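Local atomic coordinates of mnemiopsin 1 (Mnemiopsis leidyi, PDB entry 5VP3), a protein that produces light as a calcium-regulated EF-hand photoprotein of a comb jelly, probably when calcium triggers decarboxylation of a bound, pre-oxygenated coelenterazine. Residues A[1-4]-A[5-9]; A[30-33]-A[34-38]; A[75-78]-A[79-83]; A[112-115]-A[116-119]; A[150-154]-A[155-159]. All coordinates share one frame; numbering follows the deposited sequence.

Contact 1: residues A[1-4]-A[5-9]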
loop_
_atom_site.group_PDB
_atom_site.type_symbol
_atom_site.label_atom_id
_atom_site.label_comp_id
_atom_site.label_asym_id
_atom_site.label_seq_id
_atom_site.Cartn_x
_atom_site.Cartn_y
_atom_site.Cartn_z
ATOM N N MET A 1 -22.274 9.380 -5.763
ATOM C CA MET A 1 -21.519 8.668 -6.838
ATOM C C MET A 1 -20.062 9.168 -6.982
ATOM O O MET A 1 -19.132 8.351 -7.045
ATOM C CB MET A 1 -22.259 8.793 -8.184
ATOM C CG MET A 1 -21.387 8.519 -9.404
ATOM S SD MET A 1 -22.270 8.662 -10.965
ATOM C CE MET A 1 -22.549 10.426 -11.052
ATOM N N PRO A 2 -19.847 10.484 -7.064
ATOM C CA PRO A 2 -18.481 10.986 -7.263
ATOM C C PRO A 2 -17.744 11.227 -5.956
ATOM O O PRO A 2 -18.314 11.674 -4.957
ATOM C CB PRO A 2 -18.698 12.309 -8.009
ATOM C CG PRO A 2 -20.206 12.519 -8.054
ATOM C CD PRO A 2 -20.810 11.590 -7.078
ATOM N N LEU A 3 -16.446 10.933 -5.981
ATOM C CA LEU A 3 -15.621 11.045 -4.791
ATOM C C LEU A 3 -15.500 12.497 -4.361
ATOM O O LEU A 3 -15.258 13.384 -5.175
ATOM C CB LEU A 3 -14.229 10.472 -5.055
ATOM C CG LEU A 3 -14.165 9.039 -5.562
ATOM C CD1 LEU A 3 -12.730 8.617 -5.721
ATOM C CD2 LEU A 3 -14.863 8.134 -4.600
ATOM N N ASP A 4 -15.638 12.721 -3.061
ATOM C CA ASP A 4 -15.479 14.034 -2.467
ATOM C C ASP A 4 -15.323 13.822 -0.978
ATOM O O ASP A 4 -15.247 12.682 -0.501
ATOM C CB ASP A 4 -16.671 14.944 -2.783
ATOM C CG ASP A 4 -17.980 14.412 -2.196
ATOM O OD1 ASP A 4 -17.957 13.672 -1.173
ATOM O OD2 ASP A 4 -19.033 14.727 -2.771
ATOM N N GLU A 5 -15.316 14.927 -0.238
ATOM C CA GLU A 5 -14.985 14.871 1.176
ATOM C C GLU A 5 -16.015 14.094 1.978
ATOM O O GLU A 5 -15.713 13.687 3.108
ATOM C CB GLU A 5 -14.830 16.284 1.723
ATOM C CG GLU A 5 -16.045 17.150 1.483
ATOM C CD GLU A 5 -15.857 18.109 0.327
ATOM O OE1 GLU A 5 -15.689 17.642 -0.828
ATOM O OE2 GLU A 5 -15.863 19.336 0.589
ATOM N N THR A 6 -17.194 13.822 1.400
ATOM C CA THR A 6 -18.243 13.095 2.117
ATOM C C THR A 6 -18.086 11.586 2.048
ATOM O O THR A 6 -18.691 10.877 2.858
ATOM C CB THR A 6 -19.639 13.440 1.575
ATOM O OG1 THR A 6 -19.840 12.854 0.278
ATOM C CG2 THR A 6 -19.816 14.937 1.488
ATOM N N ASN A 7 -17.311 11.076 1.100
ATOM C CA ASN A 7 -17.197 9.635 0.949
ATOM C C ASN A 7 -15.771 9.141 0.713
ATOM O O ASN A 7 -15.601 7.954 0.418
ATOM C CB ASN A 7 -18.080 9.210 -0.203
ATOM C CG ASN A 7 -17.766 9.982 -1.458
ATOM O OD1 ASN A 7 -16.609 10.352 -1.702
ATOM N ND2 ASN A 7 -18.793 10.250 -2.261
ATOM N N ASN A 8 -14.752 10.004 0.829
ATOM C CA ASN A 8 -13.365 9.638 0.588
ATOM C C ASN A 8 -12.467 10.399 1.559
ATOM O O ASN A 8 -12.435 11.638 1.536
ATOM C CB ASN A 8 -12.976 9.950 -0.855
ATOM C CG ASN A 8 -11.500 9.620 -1.165
ATOM O OD1 ASN A 8 -10.593 10.449 -0.938
ATOM N ND2 ASN A 8 -11.269 8.433 -1.710
ATOM N N GLU A 9 -11.727 9.675 2.373
ATOM C CA GLU A 9 -10.860 10.253 3.382
ATOM C C GLU A 9 -9.776 11.137 2.827
ATOM O O GLU A 9 -9.394 12.019 3.464
ATOM C CB GLU A 9 -10.208 9.202 4.281
ATOM C CG GLU A 9 -10.953 8.783 5.519
ATOM C CD GLU A 9 -11.306 9.905 6.413
ATOM O OE1 GLU A 9 -10.453 10.506 7.037
ATOM O OE2 GLU A 9 -12.462 10.178 6.442
#

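Contact 2: residues A[30-33]-A[34-38]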
loop_
_atom_site.group_PDB
_atom_site.type_symbol
_atom_site.label_atom_id
_atom_site.label_comp_id
_atom_site.label_asym_id
_atom_site.label_seq_id
_atom_site.Cartn_x
_atom_site.Cartn_y
_atom_site.Cartn_z
ATOM N N PRO A 30 -0.270 5.328 -19.289
ATOM C CA PRO A 30 -0.869 4.013 -19.565
ATOM C C PRO A 30 -0.325 2.911 -18.684
ATOM O O PRO A 30 -1.086 2.058 -18.223
ATOM C CB PRO A 30 -0.529 3.789 -21.047
ATOM C CG PRO A 30 0.623 4.739 -21.324
ATOM C CD PRO A 30 0.342 5.923 -20.484
ATOM N N LYS A 31 0.976 2.916 -18.414
ATOM C CA LYS A 31 1.537 1.918 -17.518
ATOM C C LYS A 31 0.821 1.936 -16.172
ATOM O O LYS A 31 0.539 0.883 -15.589
ATOM C CB LYS A 31 3.035 2.171 -17.321
ATOM C CG LYS A 31 3.935 1.692 -18.438
ATOM C CD LYS A 31 4.180 0.170 -18.399
ATOM C CE LYS A 31 5.688 -0.181 -18.555
ATOM N NZ LYS A 31 6.376 0.480 -19.723
ATOM N N MET A 32 0.505 3.126 -15.671
ATOM C CA MET A 32 -0.079 3.227 -14.342
ATOM C C MET A 32 -1.534 2.805 -14.381
ATOM O O MET A 32 -2.009 2.121 -13.467
ATOM C CB MET A 32 0.073 4.667 -13.810
ATOM C CG MET A 32 -0.477 4.870 -12.391
ATOM S SD MET A 32 0.360 3.799 -11.212
ATOM C CE MET A 32 1.845 4.756 -10.921
ATOM N N LEU A 33 -2.263 3.203 -15.431
ATOM C CA LEU A 33 -3.606 2.667 -15.625
ATOM C C LEU A 33 -3.560 1.157 -15.625
ATOM O O LEU A 33 -4.332 0.507 -14.923
ATOM C CB LEU A 33 -4.228 3.173 -16.927
ATOM C CG LEU A 33 -4.483 4.692 -16.909
ATOM C CD1 LEU A 33 -4.913 5.203 -18.270
ATOM C CD2 LEU A 33 -5.534 5.046 -15.902
ATOM N N GLU A 34 -2.632 0.577 -16.392
ATOM C CA GLU A 34 -2.583 -0.878 -16.509
ATOM C C GLU A 34 -2.349 -1.515 -15.147
ATOM O O GLU A 34 -3.088 -2.419 -14.727
ATOM C CB GLU A 34 -1.492 -1.290 -17.514
ATOM C CG GLU A 34 -1.305 -2.805 -17.601
ATOM C CD GLU A 34 -0.253 -3.239 -18.577
ATOM O OE1 GLU A 34 0.556 -2.387 -19.003
ATOM O OE2 GLU A 34 -0.254 -4.454 -18.917
ATOM N N ARG A 35 -1.345 -1.016 -14.422
ATOM C CA ARG A 35 -1.009 -1.568 -13.113
ATOM C C ARG A 35 -2.131 -1.348 -12.113
ATOM O O ARG A 35 -2.483 -2.270 -11.365
ATOM C CB ARG A 35 0.305 -0.956 -12.616
ATOM C CG ARG A 35 0.501 -0.953 -11.103
ATOM C CD ARG A 35 1.790 -0.209 -10.741
ATOM N NE ARG A 35 1.757 0.394 -9.408
ATOM C CZ ARG A 35 2.761 1.100 -8.896
ATOM N NH1 ARG A 35 3.870 1.306 -9.611
ATOM N NH2 ARG A 35 2.665 1.599 -7.668
ATOM N N LEU A 36 -2.749 -0.167 -12.100
ATOM C CA LEU A 36 -3.796 0.050 -11.106
ATOM C C LEU A 36 -4.955 -0.908 -11.323
ATOM O O LEU A 36 -5.387 -1.598 -10.391
ATOM C CB LEU A 36 -4.267 1.507 -11.126
ATOM C CG LEU A 36 -3.298 2.477 -10.447
ATOM C CD1 LEU A 36 -3.640 3.881 -10.828
ATOM C CD2 LEU A 36 -3.258 2.348 -8.908
ATOM N N TYR A 37 -5.433 -1.023 -12.568
ATOM C CA TYR A 37 -6.596 -1.887 -12.797
ATOM C C TYR A 37 -6.269 -3.356 -12.521
ATOM O O TYR A 37 -7.118 -4.121 -12.005
ATOM C CB TYR A 37 -7.114 -1.687 -14.223
ATOM C CG TYR A 37 -7.952 -0.430 -14.333
ATOM C CD1 TYR A 37 -9.071 -0.269 -13.537
ATOM C CD2 TYR A 37 -7.624 0.595 -15.215
ATOM C CE1 TYR A 37 -9.837 0.876 -13.601
ATOM C CE2 TYR A 37 -8.386 1.751 -15.282
ATOM C CZ TYR A 37 -9.503 1.886 -14.466
ATOM O OH TYR A 37 -10.310 3.024 -14.488
ATOM N N LYS A 38 -5.038 -3.762 -12.814
ATOM C CA LYS A 38 -4.619 -5.125 -12.497
ATOM C C LYS A 38 -4.593 -5.350 -10.986
ATOM O O LYS A 38 -4.959 -6.426 -10.501
ATOM C CB LYS A 38 -3.249 -5.389 -13.125
ATOM C CG LYS A 38 -2.633 -6.688 -12.715
ATOM C CD LYS A 38 -1.461 -7.059 -13.621
ATOM C CE LYS A 38 -0.996 -8.497 -13.323
ATOM N NZ LYS A 38 0.067 -8.945 -14.248
#

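Contact 3: residues A[75-78]-A[79-83]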
loop_
_atom_site.group_PDB
_atom_site.type_symbol
_atom_site.label_atom_id
_atom_site.label_comp_id
_atom_site.label_asym_id
_atom_site.label_seq_id
_atom_site.Cartn_x
_atom_site.Cartn_y
_atom_site.Cartn_z
ATOM N N GLU A 75 -1.307 -7.165 14.946
ATOM C CA GLU A 75 -2.346 -6.166 15.145
ATOM C C GLU A 75 -1.906 -4.808 14.590
ATOM O O GLU A 75 -2.703 -4.095 13.984
ATOM C CB GLU A 75 -2.702 -6.110 16.639
ATOM C CG GLU A 75 -3.604 -4.968 17.021
ATOM C CD GLU A 75 -5.032 -5.044 16.423
ATOM O OE1 GLU A 75 -5.517 -6.126 15.942
ATOM O OE2 GLU A 75 -5.676 -3.979 16.451
ATOM N N LYS A 76 -0.638 -4.445 14.762
ATOM C CA LYS A 76 -0.120 -3.241 14.104
ATOM C C LYS A 76 -0.254 -3.302 12.583
ATOM O O LYS A 76 -0.536 -2.279 11.942
ATOM C CB LYS A 76 1.350 -3.015 14.470
ATOM C CG LYS A 76 1.564 -2.519 15.873
ATOM C CD LYS A 76 0.842 -1.169 16.132
ATOM C CE LYS A 76 1.045 -0.644 17.567
ATOM N NZ LYS A 76 2.501 -0.437 17.857
ATOM N N MET A 77 0.046 -4.460 11.978
ATOM C CA MET A 77 -0.081 -4.610 10.538
ATOM C C MET A 77 -1.533 -4.501 10.109
ATOM O O MET A 77 -1.841 -3.832 9.110
ATOM C CB MET A 77 0.487 -5.961 10.092
ATOM C CG MET A 77 0.058 -6.366 8.662
ATOM S SD MET A 77 0.879 -7.834 8.045
ATOM C CE MET A 77 0.054 -9.110 8.959
ATOM N N ARG A 78 -2.434 -5.193 10.823
ATOM C CA ARG A 78 -3.871 -5.086 10.551
ATOM C C ARG A 78 -4.315 -3.630 10.590
ATOM O O ARG A 78 -4.964 -3.144 9.665
ATOM C CB ARG A 78 -4.686 -5.910 11.561
ATOM C CG ARG A 78 -6.225 -5.982 11.295
ATOM C CD ARG A 78 -7.066 -6.188 12.581
ATOM N NE ARG A 78 -6.809 -5.077 13.511
ATOM C CZ ARG A 78 -7.240 -3.816 13.347
ATOM N NH1 ARG A 78 -7.987 -3.482 12.308
ATOM N NH2 ARG A 78 -6.907 -2.869 14.227
ATOM N N ALA A 79 -3.974 -2.920 11.672
ATOM C CA ALA A 79 -4.332 -1.508 11.798
ATOM C C ALA A 79 -3.796 -0.687 10.646
ATOM O O ALA A 79 -4.476 0.216 10.142
ATOM C CB ALA A 79 -3.771 -0.944 13.100
ATOM N N ALA A 80 -2.516 -0.881 10.316
ATOM C CA ALA A 80 -1.898 -0.088 9.252
ATOM C C ALA A 80 -2.562 -0.337 7.909
ATOM O O ALA A 80 -2.795 0.600 7.140
ATOM C CB ALA A 80 -0.418 -0.416 9.161
ATOM N N VAL A 81 -2.868 -1.606 7.608
ATOM C CA VAL A 81 -3.527 -1.931 6.360
ATOM C C VAL A 81 -4.902 -1.299 6.325
ATOM O O VAL A 81 -5.313 -0.747 5.308
ATOM C CB VAL A 81 -3.605 -3.459 6.156
ATOM C CG1 VAL A 81 -4.386 -3.785 4.933
ATOM C CG2 VAL A 81 -2.232 -4.033 5.992
ATOM N N HIS A 82 -5.623 -1.337 7.435
ATOM C CA HIS A 82 -6.947 -0.723 7.455
ATOM C C HIS A 82 -6.849 0.770 7.187
ATOM O O HIS A 82 -7.644 1.336 6.430
ATOM C CB HIS A 82 -7.612 -0.919 8.808
ATOM C CG HIS A 82 -8.391 -2.163 8.925
ATOM N ND1 HIS A 82 -7.801 -3.392 9.108
ATOM C CD2 HIS A 82 -9.725 -2.371 8.922
ATOM C CE1 HIS A 82 -8.747 -4.311 9.220
ATOM N NE2 HIS A 82 -9.919 -3.714 9.113
ATOM N N THR A 83 -5.917 1.437 7.854
ATOM C CA THR A 83 -5.798 2.878 7.689
ATOM C C THR A 83 -5.400 3.205 6.266
ATOM O O THR A 83 -5.960 4.115 5.638
ATOM C CB THR A 83 -4.757 3.429 8.662
ATOM O OG1 THR A 83 -5.151 3.168 10.009
ATOM C CG2 THR A 83 -4.576 4.928 8.465
#

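Contact 4: residues A[112-115]-A[116-119]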
loop_
_atom_site.group_PDB
_atom_site.type_symbol
_atom_site.label_atom_id
_atom_site.label_comp_id
_atom_site.label_asym_id
_atom_site.label_seq_id
_atom_site.Cartn_x
_atom_site.Cartn_y
_atom_site.Cartn_z
ATOM N N GLU A 112 -0.682 12.364 0.445
ATOM C CA GLU A 112 0.646 12.081 0.978
ATOM C C GLU A 112 1.603 13.244 0.728
ATOM O O GLU A 112 2.436 13.556 1.578
ATOM C CB GLU A 112 1.215 10.779 0.380
ATOM C CG GLU A 112 0.565 9.511 0.915
ATOM C CD GLU A 112 1.123 9.065 2.245
ATOM O OE1 GLU A 112 2.271 8.550 2.319
ATOM O OE2 GLU A 112 0.392 9.214 3.242
ATOM N N ARG A 113 1.543 13.868 -0.448
ATOM C CA ARG A 113 2.396 15.037 -0.683
ATOM C C ARG A 113 2.074 16.185 0.282
ATOM O O ARG A 113 2.976 16.903 0.737
ATOM C CB ARG A 113 2.262 15.507 -2.137
ATOM C CG ARG A 113 2.988 14.549 -3.139
ATOM C CD ARG A 113 2.992 15.090 -4.567
ATOM N NE ARG A 113 1.642 15.278 -5.125
ATOM C CZ ARG A 113 1.032 14.433 -5.965
ATOM N NH1 ARG A 113 1.620 13.309 -6.375
ATOM N NH2 ARG A 113 -0.184 14.717 -6.415
ATOM N N GLU A 114 0.791 16.376 0.602
ATOM C CA GLU A 114 0.374 17.450 1.513
ATOM C C GLU A 114 0.891 17.164 2.914
ATOM O O GLU A 114 1.474 18.028 3.570
ATOM C CB GLU A 114 -1.160 17.547 1.479
ATOM C CG GLU A 114 -1.808 18.667 2.286
ATOM C CD GLU A 114 -1.389 20.056 1.814
ATOM O OE1 GLU A 114 -1.158 20.225 0.604
ATOM O OE2 GLU A 114 -1.282 20.973 2.652
ATOM N N ARG A 115 0.760 15.936 3.328
ATOM C CA ARG A 115 1.328 15.477 4.559
ATOM C C ARG A 115 2.824 15.703 4.630
ATOM O O ARG A 115 3.299 16.138 5.606
ATOM C CB ARG A 115 1.030 14.021 4.780
ATOM C CG ARG A 115 -0.291 13.685 5.410
ATOM C CD ARG A 115 -0.528 12.185 5.455
ATOM N NE ARG A 115 -1.904 11.988 5.248
ATOM C CZ ARG A 115 -2.448 11.358 4.260
ATOM N NH1 ARG A 115 -1.767 10.724 3.392
ATOM N NH2 ARG A 115 -3.725 11.359 4.214
ATOM N N GLU A 116 3.542 15.390 3.585
ATOM C CA GLU A 116 4.955 15.586 3.568
ATOM C C GLU A 116 5.288 17.028 3.800
ATOM O O GLU A 116 6.064 17.349 4.624
ATOM C CB GLU A 116 5.583 15.188 2.253
ATOM C CG GLU A 116 5.786 13.745 2.049
ATOM C CD GLU A 116 6.221 13.432 0.656
ATOM O OE1 GLU A 116 5.897 14.155 -0.241
ATOM O OE2 GLU A 116 6.868 12.458 0.468
ATOM N N ARG A 117 4.669 17.879 3.033
ATOM C CA ARG A 117 4.920 19.278 3.124
ATOM C C ARG A 117 4.601 19.805 4.510
ATOM O O ARG A 117 5.205 20.690 4.964
ATOM C CB ARG A 117 4.215 20.039 2.008
ATOM C CG ARG A 117 2.975 20.769 2.378
ATOM C CD ARG A 117 2.575 21.777 1.350
ATOM N NE ARG A 117 3.344 22.961 1.432
ATOM C CZ ARG A 117 3.291 23.922 0.545
ATOM N NH1 ARG A 117 2.507 23.823 -0.481
ATOM N NH2 ARG A 117 4.026 24.988 0.693
ATOM N N ARG A 118 3.686 19.178 5.191
ATOM C CA ARG A 118 3.277 19.617 6.489
ATOM C C ARG A 118 3.955 18.908 7.615
ATOM O O ARG A 118 3.657 19.158 8.722
ATOM C CB ARG A 118 1.809 19.466 6.637
ATOM C CG ARG A 118 1.027 20.495 5.924
ATOM C CD ARG A 118 -0.440 20.232 5.994
ATOM N NE ARG A 118 -1.102 21.270 5.269
ATOM C CZ ARG A 118 -1.537 22.382 5.818
ATOM N NH1 ARG A 118 -1.427 22.558 7.086
ATOM N NH2 ARG A 118 -2.104 23.300 5.098
ATOM N N GLY A 119 4.890 18.038 7.318
ATOM C CA GLY A 119 5.602 17.328 8.362
ATOM C C GLY A 119 4.757 16.333 9.105
ATOM O O GLY A 119 5.116 15.929 10.214
#

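Contact 5: residues A[150-154]-A[155-159]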
loop_
_atom_site.group_PDB
_atom_site.type_symbol
_atom_site.label_atom_id
_atom_site.label_comp_id
_atom_site.label_asym_id
_atom_site.label_seq_id
_atom_site.Cartn_x
_atom_site.Cartn_y
_atom_site.Cartn_z
ATOM N N THR A 150 8.968 -14.303 1.094
ATOM C CA THR A 150 7.748 -14.712 1.764
ATOM C C THR A 150 6.641 -13.726 1.485
ATOM O O THR A 150 5.516 -14.125 1.178
ATOM C CB THR A 150 8.016 -14.856 3.243
ATOM O OG1 THR A 150 9.043 -15.845 3.389
ATOM C CG2 THR A 150 6.763 -15.281 3.975
ATOM N N MET A 151 6.955 -12.427 1.524
ATOM C CA MET A 151 5.941 -11.429 1.220
ATOM C C MET A 151 5.432 -11.566 -0.206
ATOM O O MET A 151 4.249 -11.310 -0.486
ATOM C CB MET A 151 6.486 -10.018 1.429
ATOM C CG MET A 151 5.369 -8.979 1.356
ATOM S SD MET A 151 5.860 -7.235 1.384
ATOM C CE MET A 151 6.250 -6.949 -0.312
ATOM N N MET A 152 6.326 -11.879 -1.139
ATOM C CA MET A 152 5.899 -12.083 -2.515
ATOM C C MET A 152 4.938 -13.263 -2.608
ATOM O O MET A 152 3.903 -13.192 -3.275
ATOM C CB MET A 152 7.113 -12.326 -3.406
ATOM C CG MET A 152 8.134 -11.190 -3.405
ATOM S SD MET A 152 7.271 -9.701 -3.906
ATOM C CE MET A 152 8.460 -8.401 -3.606
ATOM N N LYS A 153 5.263 -14.348 -1.918
ATOM C CA LYS A 153 4.419 -15.530 -1.946
ATOM C C LYS A 153 3.034 -15.221 -1.397
ATOM O O LYS A 153 2.024 -15.596 -1.992
ATOM C CB LYS A 153 5.097 -16.632 -1.142
ATOM C CG LYS A 153 4.258 -17.847 -0.840
ATOM C CD LYS A 153 5.158 -18.955 -0.291
ATOM C CE LYS A 153 4.348 -20.125 0.246
ATOM N NZ LYS A 153 5.236 -21.241 0.689
ATOM N N ALA A 154 2.972 -14.516 -0.264
ATOM C CA ALA A 154 1.686 -14.126 0.301
ATOM C C ALA A 154 0.887 -13.274 -0.664
ATOM O O ALA A 154 -0.350 -13.304 -0.642
ATOM C CB ALA A 154 1.894 -13.358 1.603
ATOM N N PHE A 155 1.560 -12.503 -1.511
ATOM C CA PHE A 155 0.848 -11.633 -2.436
ATOM C C PHE A 155 0.683 -12.220 -3.834
ATOM O O PHE A 155 0.288 -11.489 -4.743
ATOM C CB PHE A 155 1.549 -10.295 -2.544
ATOM C CG PHE A 155 1.165 -9.353 -1.479
ATOM C CD1 PHE A 155 -0.060 -8.700 -1.520
ATOM C CD2 PHE A 155 2.012 -9.127 -0.430
ATOM C CE1 PHE A 155 -0.413 -7.825 -0.535
ATOM C CE2 PHE A 155 1.677 -8.251 0.560
ATOM C CZ PHE A 155 0.460 -7.600 0.517
ATOM N N ASP A 156 0.987 -13.500 -4.041
ATOM C CA ASP A 156 0.877 -14.085 -5.382
ATOM C C ASP A 156 1.731 -13.318 -6.386
ATOM O O ASP A 156 1.346 -13.137 -7.543
ATOM C CB ASP A 156 -0.570 -14.125 -5.878
ATOM C CG ASP A 156 -1.392 -15.177 -5.191
ATOM O OD1 ASP A 156 -0.812 -15.931 -4.372
ATOM O OD2 ASP A 156 -2.614 -15.241 -5.476
ATOM N N VAL A 157 2.873 -12.825 -5.930
ATOM C CA VAL A 157 3.913 -12.323 -6.825
ATOM C C VAL A 157 4.940 -13.444 -6.921
ATOM O O VAL A 157 5.194 -14.129 -5.913
ATOM C CB VAL A 157 4.538 -11.014 -6.310
ATOM C CG1 VAL A 157 5.572 -10.495 -7.283
ATOM C CG2 VAL A 157 3.461 -9.960 -6.068
ATOM N N PRO A 158 5.522 -13.696 -8.096
ATOM C CA PRO A 158 6.532 -14.756 -8.206
ATOM C C PRO A 158 7.749 -14.419 -7.360
ATOM O O PRO A 158 8.243 -13.290 -7.384
ATOM C CB PRO A 158 6.874 -14.774 -9.700
ATOM C CG PRO A 158 5.808 -13.968 -10.360
ATOM C CD PRO A 158 5.350 -12.979 -9.366
ATOM N N GLN A 159 8.243 -15.418 -6.623
ATOM C CA GLN A 159 9.260 -15.165 -5.609
ATOM C C GLN A 159 10.543 -14.591 -6.208
ATOM O O GLN A 159 11.355 -14.021 -5.471
ATOM C CB GLN A 159 9.544 -16.453 -4.832
ATOM C CG GLN A 159 8.338 -16.917 -4.050
ATOM C CD GLN A 159 8.648 -17.910 -2.939
ATOM O OE1 GLN A 159 9.769 -17.986 -2.437
ATOM N NE2 GLN A 159 7.635 -18.676 -2.540
#

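Contact 1: residues A[1-4]-A[5-9]
Asp-4 OD1 is gripped twice by Thr-6. Thr-6 OG1 donates to Asp-4 OD1 at 2.5 Å, on the syn side of the carboxylate, and Thr-6 N reaches the same oxygen at 2.7 Å from above the carboxylate plane. With CG of Asp-4 between its own backbone N and carbonyl carbon (chi1 63°), the carboxylate folds forward over the chain that follows. The bond to Thr-6 N makes this an Asx turn, laid over a type I beta turn that Asp-4 O closes by accepting from Asn-7 N at 3.1 Å. The Asn-7 amide turns back to the N-terminal segment and is held at both ends. Asn-7 OD1 accepts from Asp-4 N at 2.9 Å, while ND2 donates almost straight (174°) to Pro-2 O at 3.1 Å, in the plane of the amide but well above that of the carbonyl. A leucine in place of Asn-7 would probably leave Asp-4 N and Pro-2 O without these mates and the first residues free to swing. Asn-8 serves as N-cap of helix 9-16, its OD1 accepting from Tyr-11 N, and Leu-3 lays its side chain on Tyr-11 and on Glu-103 of helix 101-117.

Contact 2: residues A[30-33]-A[34-38]
Four i to i+4 bonds join 30-33 to 34-38 at the start of helix 30-43, from Glu-34 N to Pro-30 O (2.8 Å) through Tyr-37 N to Leu-33 O (3.0 Å). This is the entering helix of the first EF-hand, whose loop, with Asp-44, Asp-46 and Asp-48, holds a cadmium ion. On the buried side Met-32 starts anti to its backbone N (chi1 -178°) and then bends at chi2 and chi3, which curls the thioether back over the next turn. Its CG packs on Leu-36 CD1 at 3.7 Å and SD lies 4.0 Å from Leu-36 CG. Leu-36 leans on Asn-105 of helix 101-117, the helix that also receives Leu-33 and Tyr-37 at Val-102. Tyr-37 brings CD2 to 3.3 Å from Leu-33 O, obliquely to the ring. Arg-35 stretches out from CG to NE and carries its guanidinium to the C-terminal end of helix 179-190 and just beyond, where NH1 donates to Glu-192 O and NH2 weakly to Lys-188 O. Arg-35 NE is buried with no polar partner in the model; Met-32 SD lies 4.1 Å from that NE, and the methyl Met-32 CE sits over the centre of the guanidinium, 4.2 Å above its plane.

Contact 3: residues A[75-78]-A[79-83]
Backbone bonds of an ordinary alpha-helix run from 79-83 back to 75-78, such as Ala-79 N to Glu-75 O at 2.9 Å, within helix 71-87. Arg-78 O takes a second donor: besides His-82 N, His-82 ND1 reaches it at 2.9 Å, the oxygen lying near the ring plane, which fixes the ring's rotation and is consistent with a proton on ND1. Across one face of that ring comes Arg-78 NH1, 3.2 Å above the plane and offset toward the rim, with the guanidinium turned 59° from the ring. A bend at chi3 (59°) brings the guanidinium back along the helix to grip Glu-75 side-on: Arg-78 NE meets Glu-75 OE1 at 2.9 Å and Arg-78 NH2 meets Glu-75 OE2 at 2.8 Å, a salt bridge between residues three apart. A leucine in place of Arg-78 would probably leave the Glu-75 carboxylate without its mate and the His-82 ring uncovered on that face. On the other side Met-77 CG and Val-81 CG2 touch at 4.2 Å, facing Tyr-131 of helix 123-135. This amphipathic helix, followed in the chain by strand 96-97 and helix 101-117, is consistent with the entering helix of a second EF-hand unit.

Contact 4: residues A[112-115]-A[116-119]
Arg-118 begins with CB 3.4 Å from Glu-114 O, the carbonyl to which its own backbone N bonds at 3.0 Å. CG stays beside that same oxygen, and Arg-118 CD moves on to the carboxylate, 3.5 Å from Glu-114 OE2. The chain runs extended from CG to NE, and there Arg-118 NE donates to Glu-114 OE2 in a short, nearly straight salt bridge (2.6 Å, 173°). OE2 lies in the guanidinium plane and is met on its anti lone pair, while the two flat groups are turned 43° apart. Glu-114 offers this oxygen because its chain leaves anti to the backbone N and bends at chi2, toward the helix end; its other oxygen, OE1, accepts from Asn-19 ND2, so both arms of a buried carboxylate are satisfied. Tyr-13 of helix 9-16 touches both partners of the bridge. On a neighbouring side of the helix, Arg-115 NH1 pairs with Glu-112 OE2 in a salt bridge whose hydrogen bond is weak, and Arg-115 makes a cation-pi contact with Tyr-13, while Glu-112 also accepts from Leu-123 N and Ile-124 N. At Gly-119 phi turns positive (69°) and Gly-119 N bonds back to Glu-116 O at 3.0 Å, the Schellman motif that ends helix 101-117.

Contact 5: residues A[150-154]-A[155-159]
Phe-155 and Met-151 cross obliquely just where helix 145-154 ends in a Schellman motif. Asp-156, with positive phi (57°), is the C-prime residue: its N bonds to Lys-153 O, and Val-157 N bonds to Met-152 O at 2.9 Å. The Phe-155 ring presents its edge to the backbone, CD2 lying 3.1 Å from Met-151 O close to the ring plane, while Met-151 CG comes within 3.8 Å of both CD2 and CE2. From there the ring reaches Tyr-131 of helix 123-135, and Met-151 reaches Leu-135 of that helix, so this corner joins the two helices that flank the cadmium-binding loop of Asp-136, Asp-140, Thr-142 and Glu-147. Met-152 and Val-157 form the hydrophobic pair expected across a Schellman turn. Met-152 CG stands beside its backbone N (chi1 -59°) and a bend at chi2 carries SD to 3.9 Å from Val-157 CG1; the same methionine packs on Ala-162 and Phe-165 of helix 161-169, the next helix in the EF-hand pair. Asp-156 sends its carboxylate to Arg-62 of helix 53-66, through a salt bridge from OD1. On the solvent side Lys-153 and Gln-159 lie alongside each other and point the same way, the lysine's extended methylenes flanking the amide. There Gln-159 NE2 rests 3.4 Å from Lys-153 CD and 3.5 Å from Lys-153 CB.

How the contacts relate
All five contacts are local and none touches another. Contact 1 is the surface one, built from polar side chains gripping backbone before a helix; the others are partly buried. Contact 3 divides into an apolar inner and a charged outer side, while contact 2 mixes a partly buried arginine with its apolar groups. Contacts 4 and 5 both end a helix in a Schellman motif, accompanied in contact 4 by a salt bridge and in contact 5 by packing of methionine, valine and phenylalanine. Helix 101-117 links three of them: contact 4 ends it, while side chains of contacts 1 and 2 lean on it. Helix 123-135 is met by contacts 3 and 5, both at Tyr-131.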